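Local atomic coordinates of colicin-m immunity protein (Escherichia coli, PDB entry 2XGL), a protein that protects cells that carry the colicin M plasmid against colicin M; this chain is its periplasmic domain. Residues A[20-25]-A[46-51]; A[16-21]-A[64-69]. All coordinates share one frame; numbering follows the deposited sequence.

How the contacts relate
Both contacts begin on helix 14-29 and end on the same four-stranded antiparallel sheet, whose order 45-48, 64-71, 76-84, 89-92 follows the chain. Contact 1 joins 20-25 to the edge strand 45-48 and the loop after it; contact 2 joins the overlapping, earlier part of the helix, 16-21, to the neighbouring strand 64-71. Their centres lie about 4 Å apart, and Phe20 and Val21 belong to both. Strand 45-48 and the residue after it are tied to 64-71 by probable backbone hydrogen bonds, Thr47 O to Lys69 N at 3.0 Å and Glu49 N to Pro67 O at 3.1 Å. Together the contacts lay one helix across one face of the sheet in this periplasmic domain; contact 2 is buried and contact 1, at the sheet edge, is partly so.

Contact 1: A[20-25]-A[46-51]. With CD (cadmium ion), chain F.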
loop_
_atom_site.group_PDB
_atom_site.type_symbol
_atom_site.label_atom_id
_atom_site.label_comp_id
_atom_site.label_asym_id
_atom_site.label_seq_id
_atom_site.Cartn_x
_atom_site.Cartn_y
_atom_site.Cartn_z
ATOM N N PHE A 20 6.482 1.730 2.916
ATOM C CA PHE A 20 6.703 0.598 2.020
ATOM C C PHE A 20 5.682 0.597 0.876
ATOM O O PHE A 20 6.046 0.474 -0.288
ATOM C CB PHE A 20 6.605 -0.692 2.820
ATOM C CG PHE A 20 7.116 -1.897 2.102
ATOM C CD1 PHE A 20 8.404 -2.351 2.317
ATOM C CD2 PHE A 20 6.302 -2.587 1.225
ATOM C CE1 PHE A 20 8.878 -3.458 1.656
ATOM C CE2 PHE A 20 6.762 -3.702 0.563
ATOM C CZ PHE A 20 8.057 -4.138 0.773
ATOM N N VAL A 21 4.407 0.740 1.213
ATOM C CA VAL A 21 3.354 0.747 0.212
ATOM C C VAL A 21 3.517 1.919 -0.760
ATOM O O VAL A 21 3.349 1.765 -1.973
ATOM C CB VAL A 21 1.968 0.771 0.874
ATOM C CG1 VAL A 21 0.870 1.073 -0.148
ATOM C CG2 VAL A 21 1.701 -0.564 1.568
ATOM N N LYS A 22 3.866 3.085 -0.222
ATOM C CA LYS A 22 4.127 4.271 -1.036
ATOM C C LYS A 22 5.279 4.042 -1.997
ATOM O O LYS A 22 5.130 4.219 -3.195
ATOM C CB LYS A 22 4.440 5.472 -0.154
ATOM C CG LYS A 22 4.868 6.706 -0.921
ATOM C CD LYS A 22 4.575 7.965 -0.132
ATOM C CE LYS A 22 5.105 9.198 -0.827
ATOM N NZ LYS A 22 4.530 10.428 -0.221
ATOM N N ASN A 23 6.423 3.639 -1.470
ATOM C CA ASN A 23 7.588 3.373 -2.314
ATOM C C ASN A 23 7.257 2.336 -3.374
ATOM O O ASN A 23 7.620 2.502 -4.531
ATOM C CB ASN A 23 8.802 2.932 -1.481
ATOM C CG ASN A 23 9.957 2.432 -2.349
ATOM O OD1 ASN A 23 9.982 1.266 -2.784
ATOM N ND2 ASN A 23 10.921 3.319 -2.613
ATOM N N ASP A 24 6.533 1.288 -2.982
ATOM C CA ASP A 24 6.192 0.203 -3.895
ATOM C C ASP A 24 5.218 0.648 -4.982
ATOM O O ASP A 24 5.452 0.401 -6.165
ATOM C CB ASP A 24 5.579 -0.947 -3.123
ATOM C CG ASP A 24 5.233 -2.105 -4.008
ATOM O OD1 ASP A 24 6.115 -2.949 -4.241
ATOM O OD2 ASP A 24 4.080 -2.166 -4.481
ATOM N N TYR A 25 4.129 1.302 -4.578
ATOM C CA TYR A 25 3.125 1.783 -5.524
ATOM C C TYR A 25 3.700 2.773 -6.543
ATOM O O TYR A 25 3.416 2.670 -7.730
ATOM C CB TYR A 25 1.953 2.422 -4.771
ATOM C CG TYR A 25 1.002 3.206 -5.638
ATOM C CD1 TYR A 25 0.043 2.570 -6.400
ATOM C CD2 TYR A 25 1.048 4.592 -5.666
ATOM C CE1 TYR A 25 -0.844 3.292 -7.178
ATOM C CE2 TYR A 25 0.177 5.317 -6.443
ATOM C CZ TYR A 25 -0.759 4.668 -7.198
ATOM O OH TYR A 25 -1.612 5.421 -7.976
ATOM N N ILE A 46 -0.538 11.450 -2.737
ATOM C CA ILE A 46 -1.103 10.355 -1.957
ATOM C C ILE A 46 -1.603 10.839 -0.605
ATOM O O ILE A 46 -0.910 11.583 0.071
ATOM C CB ILE A 46 -0.071 9.237 -1.794
ATOM C CG1 ILE A 46 0.290 8.692 -3.178
ATOM C CG2 ILE A 46 -0.600 8.138 -0.906
ATOM C CD1 ILE A 46 1.244 7.577 -3.155
ATOM N N THR A 47 -2.829 10.462 -0.240
ATOM C CA THR A 47 -3.344 10.750 1.093
ATOM C C THR A 47 -3.838 9.460 1.736
ATOM O O THR A 47 -4.582 8.713 1.131
ATOM C CB THR A 47 -4.435 11.869 1.097
ATOM O OG1 THR A 47 -5.718 11.336 0.746
ATOM C CG2 THR A 47 -4.069 12.999 0.131
ATOM N N TRP A 48 -3.391 9.213 2.965
ATOM C CA TRP A 48 -3.614 7.953 3.662
ATOM C C TRP A 48 -4.916 7.940 4.438
ATOM O O TRP A 48 -5.426 8.987 4.833
ATOM C CB TRP A 48 -2.474 7.703 4.652
ATOM C CG TRP A 48 -1.119 7.749 4.037
ATOM C CD1 TRP A 48 -0.199 8.740 4.162
ATOM C CD2 TRP A 48 -0.531 6.761 3.188
ATOM N NE1 TRP A 48 0.936 8.428 3.454
ATOM C CE2 TRP A 48 0.758 7.219 2.847
ATOM C CE3 TRP A 48 -0.966 5.529 2.689
ATOM C CZ2 TRP A 48 1.609 6.501 2.026
ATOM C CZ3 TRP A 48 -0.112 4.806 1.880
ATOM C CH2 TRP A 48 1.161 5.291 1.556
ATOM N N GLU A 49 -5.435 6.734 4.658
ATOM C CA GLU A 49 -6.598 6.496 5.510
ATOM C C GLU A 49 -6.131 5.710 6.729
ATOM O O GLU A 49 -4.975 5.302 6.815
ATOM C CB GLU A 49 -7.644 5.677 4.761
ATOM C CG GLU A 49 -8.125 6.273 3.437
ATOM C CD GLU A 49 -9.396 7.071 3.561
ATOM O OE1 GLU A 49 -9.945 7.162 4.683
ATOM O OE2 GLU A 49 -9.850 7.606 2.525
ATOM N N LYS A 50 -7.042 5.492 7.667
ATOM C CA LYS A 50 -6.740 4.738 8.873
ATOM C C LYS A 50 -6.485 3.278 8.512
ATOM O O LYS A 50 -7.301 2.658 7.830
ATOM C CB LYS A 50 -7.901 4.842 9.870
ATOM C CG LYS A 50 -7.653 4.134 11.200
ATOM C CD LYS A 50 -8.731 4.430 12.241
ATOM C CE LYS A 50 -8.458 3.660 13.538
ATOM N NZ LYS A 50 -9.466 3.911 14.605
ATOM N N ILE A 51 -5.341 2.749 8.952
ATOM C CA ILE A 51 -5.038 1.321 8.850
ATOM C C ILE A 51 -5.725 0.596 9.999
ATOM O O ILE A 51 -5.394 0.838 11.151
ATOM C CB ILE A 51 -3.527 1.053 8.963
ATOM C CG1 ILE A 51 -2.745 1.812 7.895
ATOM C CG2 ILE A 51 -3.235 -0.435 8.844
ATOM C CD1 ILE A 51 -1.257 1.611 8.017
HETATM CD CD CD F . -11.519 6.341 1.239
#
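Helix-on-sheet packing at the edge of an antiparallel sheet is what joins 20-25 to 46-51: the axes of 20-25 and 46-48 pass 11.1 Å apart and run nearly antiparallel, at 153°. The contact is largely apolar and partly buried. Trp48 reaches the helix with the benzene end of its indole, and Lys22 meets the edge of that ring near its plane, its CB 3.7 Å from Trp48 CH2. With CG anti to the backbone N (chi1 174°), the extended lysine chain continues past the indole, crossing it at about a right angle, and CD comes within 3.9 Å of Trp48 CZ2. Val21 CG1 approaches the same edge more loosely. Ile46 serves two aromatic rings: its CG2 lies over one face of the Trp48 indole, toward the rim, while its CD1 reaches the helix beside Tyr25. Tyr25 also meets Phe68 and Tyr79 of the sheet edge-to-face. Glu49, just after the strand, binds a cadmium ion together with Met78. The cadmium lies 2.5 Å from Glu49 OE2, but 3.9 Å from Glu49 OE1, so one carboxylate oxygen makes the bond.

Contact 2: A[16-21]-A[64-69]; sequences QARTFV and LLVPFK
Val21 and Val66 meet tip to tip at the middle of this contact, each pointing its branched side chain at the other from helix and strand. Val21 CG2 comes to 3.9 Å from Val66 CB and lies close to both Val66 methyls. The other Val21 methyl, CG1, is anti to the backbone N (chi1 168°) and leads toward Phe68, where it stands 3.7 Å from CE2. The valine and the phenylalanine cross obliquely, and the methyl approaches the ring at a slant. The Phe68 ring also meets that of Tyr79, their planes at about 10°, which places the valine beside an aromatic cluster.

One turn back on the helix, Ala17 offers a single methyl to two strand residues. Its CB lies 3.9 Å from Leu64 CD1 and 4.1 Å from Val66 CG2, and so fits between alternate side chains of the strand. Arg18 flanks the row with the aliphatic part of its chain, CG being 4.2 Å from Val66 CG1. Extended from CG to NE, this chain carries the guanidinium away from the valine, toward Glu49, whose carbonyl oxygen receives a weak hydrogen bond from Arg18 NH2.

Leu64, Val66 and Phe68 all point toward the helix, whereas Leu65 and Pro67 between them turn to the other face of the sheet, Leu65 touching Tyr80 and Met82, and Pro67 touching Met78. The axes of 16-21 and 64-69 are 9.4 Å apart at their closest and inclined by 65°. Ala17 reaches Leu64 and Val66, and Val21 reaches Val66 and Phe68. The arrangement is that of a helix packed on one face of an antiparallel sheet, an alpha+beta arrangement, here in the YebF/Cmi family domain.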
loop_
_atom_site.group_PDB
_atom_site.type_symbol
_atom_site.label_atom_id
_atom_site.label_comp_id
_atom_site.label_asym_id
_atom_site.label_seq_id
_atom_site.Cartn_x
_atom_site.Cartn_y
_atom_site.Cartn_z
ATOM N N GLN A 16 5.846 2.700 8.989
ATOM C CA GLN A 16 6.663 1.784 8.175
ATOM C C GLN A 16 5.857 1.130 7.066
ATOM O O GLN A 16 6.372 0.898 5.971
ATOM C CB GLN A 16 7.290 0.675 9.024
ATOM C CG GLN A 16 8.206 1.145 10.109
ATOM C CD GLN A 16 8.666 -0.015 10.978
ATOM O OE1 GLN A 16 8.065 -0.328 12.039
ATOM N NE2 GLN A 16 9.719 -0.688 10.517
ATOM N N ALA A 17 4.599 0.820 7.370
ATOM C CA ALA A 17 3.680 0.209 6.423
ATOM C C ALA A 17 3.410 1.149 5.255
ATOM O O ALA A 17 3.440 0.750 4.087
ATOM C CB ALA A 17 2.396 -0.128 7.122
ATOM N N ARG A 18 3.157 2.407 5.587
ATOM C CA ARG A 18 2.936 3.442 4.585
ATOM C C ARG A 18 4.171 3.796 3.763
ATOM O O ARG A 18 4.058 4.115 2.578
ATOM C CB ARG A 18 2.364 4.690 5.249
ATOM C CG ARG A 18 0.924 4.493 5.685
ATOM C CD ARG A 18 0.461 5.603 6.548
ATOM N NE ARG A 18 -0.934 5.407 6.908
ATOM C CZ ARG A 18 -1.543 5.961 7.953
ATOM N NH1 ARG A 18 -0.881 6.759 8.778
ATOM N NH2 ARG A 18 -2.828 5.708 8.170
ATOM N N THR A 19 5.343 3.751 4.377
ATOM C CA THR A 19 6.576 4.045 3.657
ATOM C C THR A 19 6.829 2.976 2.594
ATOM O O THR A 19 7.306 3.280 1.501
ATOM C CB THR A 19 7.806 4.145 4.610
ATOM O OG1 THR A 19 7.605 5.181 5.581
ATOM C CG2 THR A 19 9.055 4.460 3.840
ATOM N N PHE A 20 6.482 1.730 2.916
ATOM C CA PHE A 20 6.703 0.598 2.020
ATOM C C PHE A 20 5.682 0.597 0.876
ATOM O O PHE A 20 6.046 0.474 -0.288
ATOM C CB PHE A 20 6.605 -0.692 2.820
ATOM C CG PHE A 20 7.116 -1.897 2.102
ATOM C CD1 PHE A 20 8.404 -2.351 2.317
ATOM C CD2 PHE A 20 6.302 -2.587 1.225
ATOM C CE1 PHE A 20 8.878 -3.458 1.656
ATOM C CE2 PHE A 20 6.762 -3.702 0.563
ATOM C CZ PHE A 20 8.057 -4.138 0.773
ATOM N N VAL A 21 4.407 0.740 1.213
ATOM C CA VAL A 21 3.354 0.747 0.212
ATOM C C VAL A 21 3.517 1.919 -0.760
ATOM O O VAL A 21 3.349 1.765 -1.973
ATOM C CB VAL A 21 1.968 0.771 0.874
ATOM C CG1 VAL A 21 0.870 1.073 -0.148
ATOM C CG2 VAL A 21 1.701 -0.564 1.568
ATOM N N LEU A 64 -1.268 -6.542 6.237
ATOM C CA LEU A 64 -1.803 -5.244 6.659
ATOM C C LEU A 64 -2.480 -4.533 5.485
ATOM O O LEU A 64 -1.893 -4.388 4.428
ATOM C CB LEU A 64 -0.707 -4.310 7.140
ATOM C CG LEU A 64 -0.149 -4.409 8.539
ATOM C CD1 LEU A 64 0.990 -3.417 8.646
ATOM C CD2 LEU A 64 -1.215 -4.122 9.577
ATOM N N LEU A 65 -3.696 -4.054 5.692
ATOM C CA LEU A 65 -4.427 -3.353 4.662
ATOM C C LEU A 65 -4.088 -1.878 4.812
ATOM O O LEU A 65 -4.272 -1.287 5.877
ATOM C CB LEU A 65 -5.930 -3.612 4.803
ATOM C CG LEU A 65 -6.841 -3.062 3.707
ATOM C CD1 LEU A 65 -6.547 -3.767 2.386
ATOM C CD2 LEU A 65 -8.334 -3.203 4.061
ATOM N N VAL A 66 -3.542 -1.298 3.749
ATOM C CA VAL A 66 -3.099 0.087 3.756
ATOM C C VAL A 66 -3.846 0.839 2.676
ATOM O O VAL A 66 -3.442 0.778 1.525
ATOM C CB VAL A 66 -1.590 0.170 3.505
ATOM C CG1 VAL A 66 -1.131 1.626 3.438
ATOM C CG2 VAL A 66 -0.836 -0.608 4.609
ATOM N N PRO A 67 -4.948 1.528 3.041
ATOM C CA PRO A 67 -5.767 2.304 2.111
ATOM C C PRO A 67 -5.248 3.723 1.825
ATOM O O PRO A 67 -4.761 4.414 2.723
ATOM C CB PRO A 67 -7.124 2.402 2.826
ATOM C CG PRO A 67 -6.945 1.825 4.168
ATOM C CD PRO A 67 -5.507 1.586 4.401
ATOM N N PHE A 68 -5.391 4.156 0.574
ATOM C CA PHE A 68 -4.978 5.502 0.178
ATOM C C PHE A 68 -5.663 5.977 -1.090
ATOM O O PHE A 68 -6.074 5.174 -1.928
ATOM C CB PHE A 68 -3.462 5.566 -0.014
ATOM C CG PHE A 68 -2.936 4.647 -1.070
ATOM C CD1 PHE A 68 -2.682 5.111 -2.346
ATOM C CD2 PHE A 68 -2.664 3.319 -0.785
ATOM C CE1 PHE A 68 -2.176 4.274 -3.333
ATOM C CE2 PHE A 68 -2.153 2.468 -1.773
ATOM C CZ PHE A 68 -1.910 2.958 -3.050
ATOM N N LYS A 69 -5.800 7.292 -1.216
ATOM C CA LYS A 69 -6.213 7.896 -2.470
ATOM C C LYS A 69 -4.966 8.344 -3.200
ATOM O O LYS A 69 -4.014 8.802 -2.581
ATOM C CB LYS A 69 -7.087 9.119 -2.236
ATOM C CG LYS A 69 -8.353 8.895 -1.433
ATOM C CD LYS A 69 -9.000 10.257 -1.119
ATOM C CE LYS A 69 -9.845 10.219 0.140
ATOM N NZ LYS A 69 -10.135 11.590 0.637
#